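Local structure of linoleate 11-lipoxygenase (Gaeumannomyces graminis, 5FX8) at residues F134-Y138 and G491-L495; M166-S171 and Q598-W604; L318-M322 and V470-T474. The protein uses a manganese ion to oxygenate linoleic and alpha-linolenic acids, giving 11S- and 13R-hydroperoxy fatty acids, with the 11S intermediate converted into the 13R product. One frame throughout, in Å; residues are numbered along the deposited sequence.

Contact 1: residues F134-Y138 and G491-L495; sequences FALLY and GVLPL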
ATOM      1  N   PHE A 134       4.577 -24.912   3.021  1.00 26.09           N
ATOM      2  CA  PHE A 134       4.145 -23.528   3.031  1.00 24.31           C
ATOM      3  C   PHE A 134       4.617 -22.778   1.805  1.00 23.94           C
ATOM      4  O   PHE A 134       4.035 -21.752   1.468  1.00 23.76           O
ATOM      5  CB  PHE A 134       4.634 -22.827   4.283  1.00 23.31           C
ATOM      6  CG  PHE A 134       3.682 -22.894   5.420  1.00 21.93           C
ATOM      7  CD1 PHE A 134       2.670 -21.960   5.551  1.00 22.17           C
ATOM      8  CD2 PHE A 134       3.786 -23.887   6.362  1.00 23.71           C
ATOM      9  CE1 PHE A 134       1.779 -22.020   6.604  1.00 19.41           C
ATOM     10  CE2 PHE A 134       2.895 -23.949   7.421  1.00 24.13           C
ATOM     11  CZ  PHE A 134       1.897 -23.012   7.540  1.00 21.41           C
ATOM     12  N   ALA A 135       5.639 -23.267   1.116  1.00 24.69           N
ATOM     13  CA  ALA A 135       6.049 -22.609  -0.113  1.00 23.80           C
ATOM     14  C   ALA A 135       5.000 -22.746  -1.202  1.00 24.78           C
ATOM     15  O   ALA A 135       4.960 -21.924  -2.116  1.00 30.66           O
ATOM     16  CB  ALA A 135       7.384 -23.166  -0.591  1.00 27.13           C
ATOM     17  N   LEU A 136       4.156 -23.777  -1.139  1.00 26.33           N
ATOM     18  CA  LEU A 136       3.048 -23.903  -2.075  1.00 23.05           C
ATOM     19  C   LEU A 136       2.125 -22.707  -2.005  1.00 20.52           C
ATOM     20  O   LEU A 136       1.445 -22.394  -2.977  1.00 24.60           O
ATOM     21  CB  LEU A 136       2.254 -25.172  -1.785  1.00 25.90           C
ATOM     22  CG  LEU A 136       3.034 -26.473  -1.766  1.00 25.56           C
ATOM     23  CD1 LEU A 136       2.221 -27.497  -1.047  1.00 26.65           C
ATOM     24  CD2 LEU A 136       3.302 -26.902  -3.171  1.00 26.89           C
ATOM     25  N   LEU A 137       2.093 -22.034  -0.872  1.00 19.43           N
ATOM     26  CA  LEU A 137       1.330 -20.815  -0.742  1.00 18.84           C
ATOM     27  C   LEU A 137       1.781 -19.724  -1.712  1.00 21.03           C
ATOM     28  O   LEU A 137       0.978 -18.862  -2.074  1.00 19.97           O
ATOM     29  CB  LEU A 137       1.472 -20.378   0.694  1.00 19.49           C
ATOM     30  CG  LEU A 137       0.497 -19.464   1.369  1.00 18.35           C
ATOM     31  CD1 LEU A 137      -0.870 -20.000   1.221  1.00 17.28           C
ATOM     32  CD2 LEU A 137       0.935 -19.460   2.807  1.00 17.23           C
ATOM     33  N   TYR A 138       3.029 -19.758  -2.172  1.00 22.59           N
ATOM     34  CA  TYR A 138       3.625 -18.639  -2.893  1.00 21.94           C
ATOM     35  C   TYR A 138       4.122 -18.989  -4.285  1.00 23.30           C
ATOM     36  O   TYR A 138       4.044 -18.161  -5.189  1.00 27.51           O
ATOM     37  CB  TYR A 138       4.790 -18.070  -2.072  1.00 19.12           C
ATOM     38  CG  TYR A 138       4.402 -17.470  -0.745  1.00 17.07           C
ATOM     39  CD1 TYR A 138       3.690 -16.293  -0.691  1.00 17.09           C
ATOM     40  CD2 TYR A 138       4.755 -18.072   0.435  1.00 15.91           C
ATOM     41  CE1 TYR A 138       3.339 -15.742   0.484  1.00 15.27           C
ATOM     42  CE2 TYR A 138       4.407 -17.525   1.624  1.00 15.55           C
ATOM     43  CZ  TYR A 138       3.700 -16.357   1.640  1.00 14.43           C
ATOM     44  OH  TYR A 138       3.338 -15.779   2.815  1.00 13.64           O
ATOM     45  N   GLY A 491       4.868 -10.351   6.701  1.00 12.08           N
ATOM     46  CA  GLY A 491       3.868 -11.351   6.939  1.00 11.49           C
ATOM     47  C   GLY A 491       3.961 -12.525   5.997  1.00 11.10           C
ATOM     48  O   GLY A 491       2.950 -13.018   5.521  1.00 10.17           O
ATOM     49  N   VAL A 492       5.166 -12.983   5.727  1.00 12.70           N
ATOM     50  CA  VAL A 492       5.392 -14.132   4.872  1.00 13.10           C
ATOM     51  C   VAL A 492       5.415 -15.365   5.751  1.00 12.89           C
ATOM     52  O   VAL A 492       6.129 -15.398   6.754  1.00 13.37           O
ATOM     53  CB  VAL A 492       6.696 -13.957   4.083  1.00 13.08           C
ATOM     54  CG1 VAL A 492       7.035 -15.187   3.256  1.00 13.50           C
ATOM     55  CG2 VAL A 492       6.549 -12.779   3.211  1.00 12.41           C
ATOM     56  N   LEU A 493       4.582 -16.348   5.408  1.00 14.69           N
ATOM     57  CA  LEU A 493       4.492 -17.623   6.119  1.00 15.42           C
ATOM     58  C   LEU A 493       5.620 -18.545   5.685  1.00 15.85           C
ATOM     59  O   LEU A 493       6.011 -18.574   4.527  1.00 15.19           O
ATOM     60  CB  LEU A 493       3.121 -18.287   5.891  1.00 12.35           C
ATOM     61  CG  LEU A 493       1.972 -17.548   6.593  1.00 14.04           C
ATOM     62  CD1 LEU A 493       0.627 -17.971   6.127  1.00 14.67           C
ATOM     63  CD2 LEU A 493       2.007 -17.701   8.081  1.00 14.99           C
ATOM     64  N   PRO A 494       6.107 -19.365   6.606  1.00 15.86           N
ATOM     65  CA  PRO A 494       5.562 -19.654   7.923  1.00 15.24           C
ATOM     66  C   PRO A 494       6.182 -18.867   9.028  1.00 15.37           C
ATOM     67  O   PRO A 494       5.717 -18.953  10.150  1.00 15.16           O
ATOM     68  CB  PRO A 494       5.901 -21.120   8.088  1.00 18.57           C
ATOM     69  CG  PRO A 494       7.184 -21.225   7.413  1.00 18.23           C
ATOM     70  CD  PRO A 494       7.092 -20.371   6.210  1.00 15.54           C
ATOM     71  N   LEU A 495       7.241 -18.122   8.717  1.00 15.39           N
ATOM     72  CA  LEU A 495       7.971 -17.411   9.755  1.00 14.23           C
ATOM     73  C   LEU A 495       7.180 -16.262  10.365  1.00 18.80           C
ATOM     74  O   LEU A 495       7.474 -15.861  11.492  1.00 20.31           O
ATOM     75  CB  LEU A 495       9.296 -16.896   9.195  1.00 16.75           C
ATOM     76  CG  LEU A 495      10.514 -17.691   9.692  1.00 20.31           C
ATOM     77  CD1 LEU A 495      10.671 -17.489  11.154  1.00 14.87           C
ATOM     78  CD2 LEU A 495      10.380 -19.178   9.431  1.00 16.54           C
TER
HETATM   79  O   HOH W   1       2.901 -13.121   2.683  1.00 10.22           O
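Tyr138 and Leu493 form the direct polar link here: the Leu493 amide N donates to Tyr138 OH over 2.9 Å, nearly straight at 162°. The same hydroxyl gives its own proton to a water 2.7 Å from Tyr138 OH, and that water donates to Gly491 O at 2.8 Å. Gln532 NE2, from helix 526-539, also bonds Gly491 O. Apolar contacts run along residues 134-138, from Phe134 to Tyr138. Pro494, after a cis peptide bond, lays CB over one face of the Phe134 ring, a CH-pi contact 4.0 Å from CB to the centroid and 15° off the normal. Beside it, Phe134 CD1 meets Leu493 CB at 3.7 Å. With CG of Leu137 anti to its backbone N (chi1 -158°), CD2 of that residue reaches Leu493 CD1, also at 3.7 Å. Val492 CG1 lies 3.9 Å from Tyr138 CE2. Phe134 stacks on Phe128 as well, and Ala529 of helix 526-539 touches both Leu137 and Leu493. Two loops of the lipoxygenase fold are thus packed together; the tyrosine hydroxyl satisfies a backbone N-H directly and a carbonyl through water within an otherwise apolar interface.

Contact 2: residues M166-S171 and Q598-W604; sequences MERLSS and QGMPFVW
Residues 166-171, which follow on from helix 161-166, pack against the chain's C-terminal tail, where Met600, Phe602 and Trp604 all meet them. Met600 is extended beyond CG, which carries its methyl CE between two parts of the turn: 3.4 Å from Met166 CB, and beside Ser170 OG. Met166 is bent instead, at chi2 and chi3, and crosses Met600 at a slant, its CG also lying 3.7 Å from Met600 CG. The turn is closed from within by the carbonyl of Met166. Leu169 N and Ser170 OG both donate to Met166 O, from opposite faces of its plane, the hydroxyl at 3.0 Å and 38° out of that plane.

The tail belongs to the lipoxygenase fold's C-terminal run, which leads on to Val618, a ligand of the catalytic manganese; here it is still some 12 Å from the metal ligands, measured from the Trp604 side chain to that of His478. Trp604 turns its indole so that Ser170 CB sits over the five-membered ring, a CH-pi contact with CB 4.0 Å from the centroid and 9° off the normal; Phe489 meets the same indole. Phe602 comes in with its edge, CZ 3.6 Å from Ser170 OG, while Glu167 CG lies 4.1 Å from Phe602 CZ, the glutamate and phenylalanine side chains crossing at about a right angle. Glu167 is salt-bridged to Arg168, and its OE1 is also hydrogen-bonded to His496; Arg168 has a second acidic partner in Asp282 of helix 268-305. On the tail side, Asn157, a glycosylation site, bonds Pro601 O through ND2, and the sugar touches Pro601.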
ATOM      1  N   MET A 166      18.443  -9.507  10.995  1.00 11.60           N
ATOM      2  CA  MET A 166      18.497  -8.386  10.063  1.00 11.80           C
ATOM      3  C   MET A 166      17.126  -7.790   9.735  1.00 12.12           C
ATOM      4  O   MET A 166      17.065  -6.632   9.333  1.00 11.13           O
ATOM      5  CB  MET A 166      19.189  -8.811   8.779  1.00 12.25           C
ATOM      6  CG  MET A 166      20.671  -8.910   8.916  1.00 11.21           C
ATOM      7  SD  MET A 166      21.332  -7.477   9.736  1.00 15.62           S
ATOM      8  CE  MET A 166      21.697  -6.494   8.304  1.00  9.70           C
ATOM      9  N   GLU A 167      16.029  -8.537   9.894  1.00 11.78           N
ATOM     10  CA  GLU A 167      14.710  -7.955   9.699  1.00 11.23           C
ATOM     11  C   GLU A 167      14.485  -6.724  10.571  1.00 11.06           C
ATOM     12  O   GLU A 167      13.750  -5.818  10.173  1.00 17.68           O
ATOM     13  CB  GLU A 167      13.630  -9.000   9.977  1.00 12.98           C
ATOM     14  CG  GLU A 167      13.288  -9.899   8.800  1.00 14.56           C
ATOM     15  CD  GLU A 167      12.422 -11.104   9.174  1.00 18.85           C
ATOM     16  OE1 GLU A 167      11.890 -11.163  10.292  1.00 17.04           O
ATOM     17  OE2 GLU A 167      12.292 -12.028   8.351  1.00 24.65           O
ATOM     18  N   ARG A 168      15.094  -6.674  11.760  1.00 10.80           N
ATOM     19  CA  ARG A 168      14.953  -5.527  12.645  1.00  9.85           C
ATOM     20  C   ARG A 168      15.694  -4.302  12.142  1.00 10.52           C
ATOM     21  O   ARG A 168      15.585  -3.250  12.758  1.00 10.33           O
ATOM     22  CB  ARG A 168      15.451  -5.843  14.056  1.00  9.59           C
ATOM     23  CG  ARG A 168      15.074  -7.190  14.607  1.00 11.02           C
ATOM     24  CD  ARG A 168      13.628  -7.490  14.408  1.00 11.98           C
ATOM     25  NE  ARG A 168      13.435  -8.788  13.797  1.00 11.20           N
ATOM     26  CZ  ARG A 168      12.320  -9.157  13.206  1.00 11.19           C
ATOM     27  NH1 ARG A 168      11.322  -8.320  13.148  1.00 16.57           N
ATOM     28  NH2 ARG A 168      12.207 -10.357  12.682  1.00 13.10           N
ATOM     29  N   LEU A 169      16.480  -4.421  11.079  1.00 11.27           N
ATOM     30  CA  LEU A 169      17.145  -3.292  10.447  1.00 11.76           C
ATOM     31  C   LEU A 169      16.632  -3.073   9.023  1.00 13.58           C
ATOM     32  O   LEU A 169      17.246  -2.342   8.253  1.00 11.82           O
ATOM     33  CB  LEU A 169      18.666  -3.479  10.461  1.00 10.44           C
ATOM     34  CG  LEU A 169      19.323  -3.544  11.850  1.00 11.46           C
ATOM     35  CD1 LEU A 169      20.724  -4.095  11.805  1.00 10.26           C
ATOM     36  CD2 LEU A 169      19.372  -2.208  12.550  1.00 10.27           C
ATOM     37  N   SER A 170      15.511  -3.684   8.658  1.00 11.17           N
ATOM     38  CA  SER A 170      15.000  -3.525   7.304  1.00 11.25           C
ATOM     39  C   SER A 170      13.476  -3.578   7.256  1.00 10.99           C
ATOM     40  O   SER A 170      12.830  -2.539   7.167  1.00 10.62           O
ATOM     41  CB  SER A 170      15.603  -4.585   6.396  1.00 10.47           C
ATOM     42  OG  SER A 170      15.381  -5.863   6.910  1.00  9.43           O
ATOM     43  N   SER A 171      12.898  -4.781   7.319  1.00 11.35           N
ATOM     44  CA  SER A 171      11.446  -4.947   7.240  1.00 10.77           C
ATOM     45  C   SER A 171      10.701  -4.103   8.260  1.00 13.54           C
ATOM     46  O   SER A 171       9.689  -3.487   7.934  1.00 21.60           O
ATOM     47  CB  SER A 171      11.094  -6.394   7.459  1.00 11.76           C
ATOM     48  OG  SER A 171      11.814  -7.136   6.546  1.00 13.11           O
ATOM     49  N   GLN A 598      22.640  -6.696   0.687  1.00 14.28           N
ATOM     50  CA  GLN A 598      22.826  -5.710   1.755  1.00 12.08           C
ATOM     51  C   GLN A 598      23.148  -6.387   3.073  1.00 13.83           C
ATOM     52  O   GLN A 598      22.714  -5.947   4.131  1.00 21.33           O
ATOM     53  CB  GLN A 598      21.604  -4.820   1.944  1.00 13.46           C
ATOM     54  CG  GLN A 598      21.027  -4.281   0.694  1.00 12.20           C
ATOM     55  CD  GLN A 598      19.733  -3.572   0.953  1.00 13.44           C
ATOM     56  OE1 GLN A 598      19.696  -2.351   1.056  1.00 14.24           O
ATOM     57  NE2 GLN A 598      18.654  -4.336   1.070  1.00 11.76           N
ATOM     58  N   GLY A 599      23.870  -7.493   3.012  1.00 15.73           N
ATOM     59  CA  GLY A 599      24.279  -8.171   4.223  1.00 14.72           C
ATOM     60  C   GLY A 599      23.226  -9.054   4.829  1.00 14.29           C
ATOM     61  O   GLY A 599      23.284  -9.322   6.021  1.00 14.60           O
ATOM     62  N   MET A 600      22.274  -9.518   4.031  1.00 14.36           N
ATOM     63  CA  MET A 600      21.080 -10.201   4.480  1.00 13.48           C
ATOM     64  C   MET A 600      20.790 -11.388   3.586  1.00 15.41           C
ATOM     65  O   MET A 600      21.026 -11.326   2.382  1.00 17.72           O
ATOM     66  CB  MET A 600      19.850  -9.299   4.421  1.00 14.75           C
ATOM     67  CG  MET A 600      19.782  -8.199   5.377  1.00 17.60           C
ATOM     68  SD  MET A 600      18.204  -7.336   5.243  1.00  9.55           S
ATOM     69  CE  MET A 600      18.466  -6.318   6.622  1.00 17.60           C
ATOM     70  N   PRO A 601      20.181 -12.419   4.124  1.00 16.11           N
ATOM     71  CA  PRO A 601      19.846 -13.584   3.307  1.00 16.22           C
ATOM     72  C   PRO A 601      18.557 -13.451   2.519  1.00 17.55           C
ATOM     73  O   PRO A 601      18.009 -14.463   2.072  1.00 19.48           O
ATOM     74  CB  PRO A 601      19.736 -14.707   4.344  1.00 16.71           C
ATOM     75  CG  PRO A 601      20.422 -14.199   5.533  1.00 14.77           C
ATOM     76  CD  PRO A 601      20.183 -12.748   5.551  1.00 15.94           C
ATOM     77  N   PHE A 602      18.054 -12.229   2.358  1.00 15.52           N
ATOM     78  CA  PHE A 602      16.907 -11.976   1.499  1.00 15.01           C
ATOM     79  C   PHE A 602      17.063 -10.621   0.832  1.00 15.70           C
ATOM     80  O   PHE A 602      17.787  -9.749   1.306  1.00 13.65           O
ATOM     81  CB  PHE A 602      15.565 -12.053   2.251  1.00 15.66           C
ATOM     82  CG  PHE A 602      15.348 -10.968   3.267  1.00 16.68           C
ATOM     83  CD1 PHE A 602      15.910 -11.057   4.540  1.00 14.71           C
ATOM     84  CD2 PHE A 602      14.540  -9.893   2.973  1.00 12.45           C
ATOM     85  CE1 PHE A 602      15.698 -10.078   5.481  1.00 12.21           C
ATOM     86  CE2 PHE A 602      14.323  -8.926   3.903  1.00 11.76           C
ATOM     87  CZ  PHE A 602      14.907  -9.013   5.174  1.00 10.68           C
ATOM     88  N   VAL A 603      16.366 -10.468  -0.286  1.00 16.63           N
ATOM     89  CA  VAL A 603      16.367  -9.233  -1.051  1.00 16.11           C
ATOM     90  C   VAL A 603      15.209  -8.372  -0.591  1.00 14.93           C
ATOM     91  O   VAL A 603      14.054  -8.792  -0.654  1.00 17.60           O
ATOM     92  CB  VAL A 603      16.261  -9.512  -2.551  1.00 15.03           C
ATOM     93  CG1 VAL A 603      16.180  -8.238  -3.266  1.00 13.85           C
ATOM     94  CG2 VAL A 603      17.443 -10.299  -3.012  1.00 16.67           C
ATOM     95  N   TRP A 604      15.514  -7.161  -0.152  1.00 14.70           N
ATOM     96  CA  TRP A 604      14.548  -6.247   0.428  1.00 12.63           C
ATOM     97  C   TRP A 604      14.430  -5.036  -0.489  1.00 12.31           C
ATOM     98  O   TRP A 604      15.448  -4.469  -0.899  1.00 11.06           O
ATOM     99  CB  TRP A 604      14.994  -5.860   1.837  1.00 11.75           C
ATOM    100  CG  TRP A 604      14.081  -4.944   2.549  1.00 12.32           C
ATOM    101  CD1 TRP A 604      12.885  -5.263   3.114  1.00 12.10           C
ATOM    102  CD2 TRP A 604      14.281  -3.555   2.786  1.00 10.73           C
ATOM    103  NE1 TRP A 604      12.326  -4.159   3.676  1.00 11.55           N
ATOM    104  CE2 TRP A 604      13.160  -3.092   3.485  1.00 12.89           C
ATOM    105  CE3 TRP A 604      15.293  -2.653   2.464  1.00 12.19           C
ATOM    106  CZ2 TRP A 604      13.023  -1.761   3.877  1.00 11.55           C
ATOM    107  CZ3 TRP A 604      15.160  -1.327   2.848  1.00 11.52           C
ATOM    108  CH2 TRP A 604      14.039  -0.897   3.551  1.00 11.51           C
TER

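Contact 3: residues L318-M322 and V470-T474; sequences LNRLM and VAWIT
Leu321 turns CG anti to its carbonyl carbon (chi1 -64°) and Val470 turns CG1 anti to its backbone N (chi1 176°), which brings Leu321 CD1 to 3.8 Å from Val470 CG1. This is helix-helix packing in the largely helical lipoxygenase fold, the last turn of helix 313-321 against the middle of helix 460-481, which carries the manganese ligand His478. Leu321 CD1 lies against Val470 and the backbone of Ala471, while Leu321 CD2 is 3.7 Å from Ala471 CB. Met322, the first residue beyond its helix, is bent at chi2 and chi3; its side chain crosses those of Val470 and Thr474 at about a right angle, with CE between them and 3.4 Å from Val470 CG1. Leu318 adds a looser touch of CD2 to Val470 CG1 at 4.3 Å. Pro297 and His301 of helix 268-305 also touch Met322, and Ile408 and Met412 of helix 396-420 touch Ala471. Thr474, one turn before His478, splits its branches: OG1 is hydrogen-bonded to Phe614 O of the C-terminal run, and CG2 meets the methionine methyl, 3.4 Å from Met322 CE.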
ATOM      1  N   LEU A 318       1.027  19.795  -0.299  1.00 12.95           N
ATOM      2  CA  LEU A 318       0.500  18.982   0.786  1.00  6.40           C
ATOM      3  C   LEU A 318      -0.740  18.217   0.347  1.00 12.08           C
ATOM      4  O   LEU A 318      -0.871  17.027   0.639  1.00  6.72           O
ATOM      5  CB  LEU A 318       0.196  19.841   2.004  1.00  6.15           C
ATOM      6  CG  LEU A 318       1.388  20.298   2.829  1.00  6.18           C
ATOM      7  CD1 LEU A 318       0.868  21.112   3.945  1.00  8.29           C
ATOM      8  CD2 LEU A 318       2.159  19.167   3.376  1.00  4.83           C
ATOM      9  N   ASN A 319      -1.645  18.874  -0.380  1.00 11.56           N
ATOM     10  CA  ASN A 319      -2.789  18.157  -0.935  1.00  6.77           C
ATOM     11  C   ASN A 319      -2.346  17.003  -1.792  1.00  6.98           C
ATOM     12  O   ASN A 319      -2.921  15.920  -1.721  1.00 16.26           O
ATOM     13  CB  ASN A 319      -3.674  19.072  -1.763  1.00  9.17           C
ATOM     14  CG  ASN A 319      -4.559  19.841  -0.923  1.00 10.19           C
ATOM     15  OD1 ASN A 319      -4.719  19.478   0.221  1.00  7.79           O
ATOM     16  ND2 ASN A 319      -5.100  20.937  -1.420  1.00  6.53           N
ATOM     17  N   ARG A 320      -1.349  17.223  -2.632  1.00  9.36           N
ATOM     18  CA  ARG A 320      -0.874  16.124  -3.456  1.00  6.98           C
ATOM     19  C   ARG A 320      -0.376  14.962  -2.607  1.00  5.86           C
ATOM     20  O   ARG A 320      -0.697  13.811  -2.883  1.00  5.97           O
ATOM     21  CB  ARG A 320       0.218  16.611  -4.395  1.00  5.95           C
ATOM     22  CG  ARG A 320       0.883  15.486  -5.116  1.00  5.74           C
ATOM     23  CD  ARG A 320       0.043  15.102  -6.261  1.00  6.30           C
ATOM     24  NE  ARG A 320       0.690  14.176  -7.161  1.00  6.29           N
ATOM     25  CZ  ARG A 320       0.089  13.611  -8.194  1.00  6.06           C
ATOM     26  NH1 ARG A 320      -1.168  13.896  -8.468  1.00  6.32           N
ATOM     27  NH2 ARG A 320       0.755  12.794  -8.971  1.00  6.42           N
ATOM     28  N   LEU A 321       0.406  15.240  -1.568  1.00  6.04           N
ATOM     29  CA  LEU A 321       0.958  14.141  -0.783  1.00  6.77           C
ATOM     30  C   LEU A 321      -0.100  13.448   0.076  1.00  6.62           C
ATOM     31  O   LEU A 321       0.070  12.285   0.427  1.00  6.47           O
ATOM     32  CB  LEU A 321       2.091  14.635   0.117  1.00  7.25           C
ATOM     33  CG  LEU A 321       3.366  15.195  -0.482  1.00  4.81           C
ATOM     34  CD1 LEU A 321       4.041  15.915   0.610  1.00  4.74           C
ATOM     35  CD2 LEU A 321       4.214  14.090  -0.949  1.00  5.40           C
ATOM     36  N   MET A 322      -1.170  14.149   0.448  1.00  8.89           N
ATOM     37  CA  MET A 322      -2.248  13.600   1.247  1.00  6.67           C
ATOM     38  C   MET A 322      -3.407  13.122   0.391  1.00 14.55           C
ATOM     39  O   MET A 322      -4.543  13.056   0.875  1.00 22.33           O
ATOM     40  CB  MET A 322      -2.743  14.641   2.236  1.00  6.98           C
ATOM     41  CG  MET A 322      -1.735  15.106   3.215  1.00  6.08           C
ATOM     42  SD  MET A 322      -1.159  13.806   4.248  1.00 17.66           S
ATOM     43  CE  MET A 322       0.431  13.883   3.568  1.00 24.59           C
ATOM     44  N   VAL A 470       7.056  15.036   5.538  1.00  8.97           N
ATOM     45  CA  VAL A 470       5.746  14.582   5.101  1.00  6.40           C
ATOM     46  C   VAL A 470       5.876  13.714   3.862  1.00  8.93           C
ATOM     47  O   VAL A 470       5.339  12.602   3.813  1.00 18.28           O
ATOM     48  CB  VAL A 470       4.773  15.744   4.865  1.00  6.42           C
ATOM     49  CG1 VAL A 470       3.508  15.160   4.320  1.00  6.00           C
ATOM     50  CG2 VAL A 470       4.477  16.453   6.141  1.00  5.85           C
ATOM     51  N   ALA A 471       6.613  14.185   2.851  1.00  6.33           N
ATOM     52  CA  ALA A 471       6.762  13.354   1.666  1.00  7.97           C
ATOM     53  C   ALA A 471       7.390  12.012   2.020  1.00  5.28           C
ATOM     54  O   ALA A 471       7.045  10.993   1.424  1.00  6.99           O
ATOM     55  CB  ALA A 471       7.565  14.081   0.588  1.00  3.79           C
ATOM     56  N   TRP A 472       8.280  11.989   3.014  1.00  5.83           N
ATOM     57  CA  TRP A 472       8.989  10.772   3.370  1.00  9.69           C
ATOM     58  C   TRP A 472       8.048   9.783   4.050  1.00 11.22           C
ATOM     59  O   TRP A 472       8.117   8.579   3.798  1.00 10.69           O
ATOM     60  CB  TRP A 472      10.207  11.113   4.255  1.00  6.02           C
ATOM     61  CG  TRP A 472      10.584   9.986   5.147  1.00  7.73           C
ATOM     62  CD1 TRP A 472      10.374   9.906   6.487  1.00  6.31           C
ATOM     63  CD2 TRP A 472      11.145   8.725   4.753  1.00  9.04           C
ATOM     64  NE1 TRP A 472      10.777   8.689   6.952  1.00  6.33           N
ATOM     65  CE2 TRP A 472      11.248   7.942   5.906  1.00  5.67           C
ATOM     66  CE3 TRP A 472      11.555   8.182   3.536  1.00  6.12           C
ATOM     67  CZ2 TRP A 472      11.753   6.663   5.881  1.00  5.47           C
ATOM     68  CZ3 TRP A 472      12.051   6.911   3.522  1.00  6.04           C
ATOM     69  CH2 TRP A 472      12.139   6.164   4.673  1.00  5.96           C
ATOM     70  N   ILE A 473       7.123  10.278   4.863  1.00  7.47           N
ATOM     71  CA  ILE A 473       6.095   9.416   5.419  1.00  6.18           C
ATOM     72  C   ILE A 473       5.201   8.862   4.320  1.00 13.01           C
ATOM     73  O   ILE A 473       4.950   7.655   4.256  1.00  6.39           O
ATOM     74  CB  ILE A 473       5.286  10.176   6.475  1.00  9.65           C
ATOM     75  CG1 ILE A 473       6.132  10.400   7.709  1.00  6.81           C
ATOM     76  CG2 ILE A 473       4.042   9.410   6.876  1.00  5.46           C
ATOM     77  CD1 ILE A 473       5.513  11.433   8.589  1.00  7.99           C
ATOM     78  N   THR A 474       4.712   9.709   3.433  1.00 18.76           N
ATOM     79  CA  THR A 474       3.719   9.126   2.549  1.00  7.13           C
ATOM     80  C   THR A 474       4.343   8.299   1.446  1.00 10.77           C
ATOM     81  O   THR A 474       3.683   7.414   0.910  1.00 10.47           O
ATOM     82  CB  THR A 474       2.782  10.188   1.949  1.00  9.91           C
ATOM     83  OG1 THR A 474       3.453  10.967   0.958  1.00  7.23           O
ATOM     84  CG2 THR A 474       2.269  11.077   3.024  1.00  5.21           C
TER

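All three contacts are buried, but they sit in different parts of one fold. Contact 3 is helix against helix, across the chain's centre from both others. Contacts 1 and 2, centres about 17 Å apart, join loops and turns, and a single histidine connects them: His496 bonds Val492 O through ND1 and Glu167 OE1 through NE2. Helix 268-305 touches residues of all three pairs of segments, in contact 1 at Leu495; helix 396-420 serves contacts 2 and 3. Contact 3 is apolar packing of aliphatic side chains and a methionine methyl; contact 2 sets a methionine and aromatic rings against a serine; contact 1 alone has a hydrogen bond across it, to a tyrosine hydroxyl, and a bridging water.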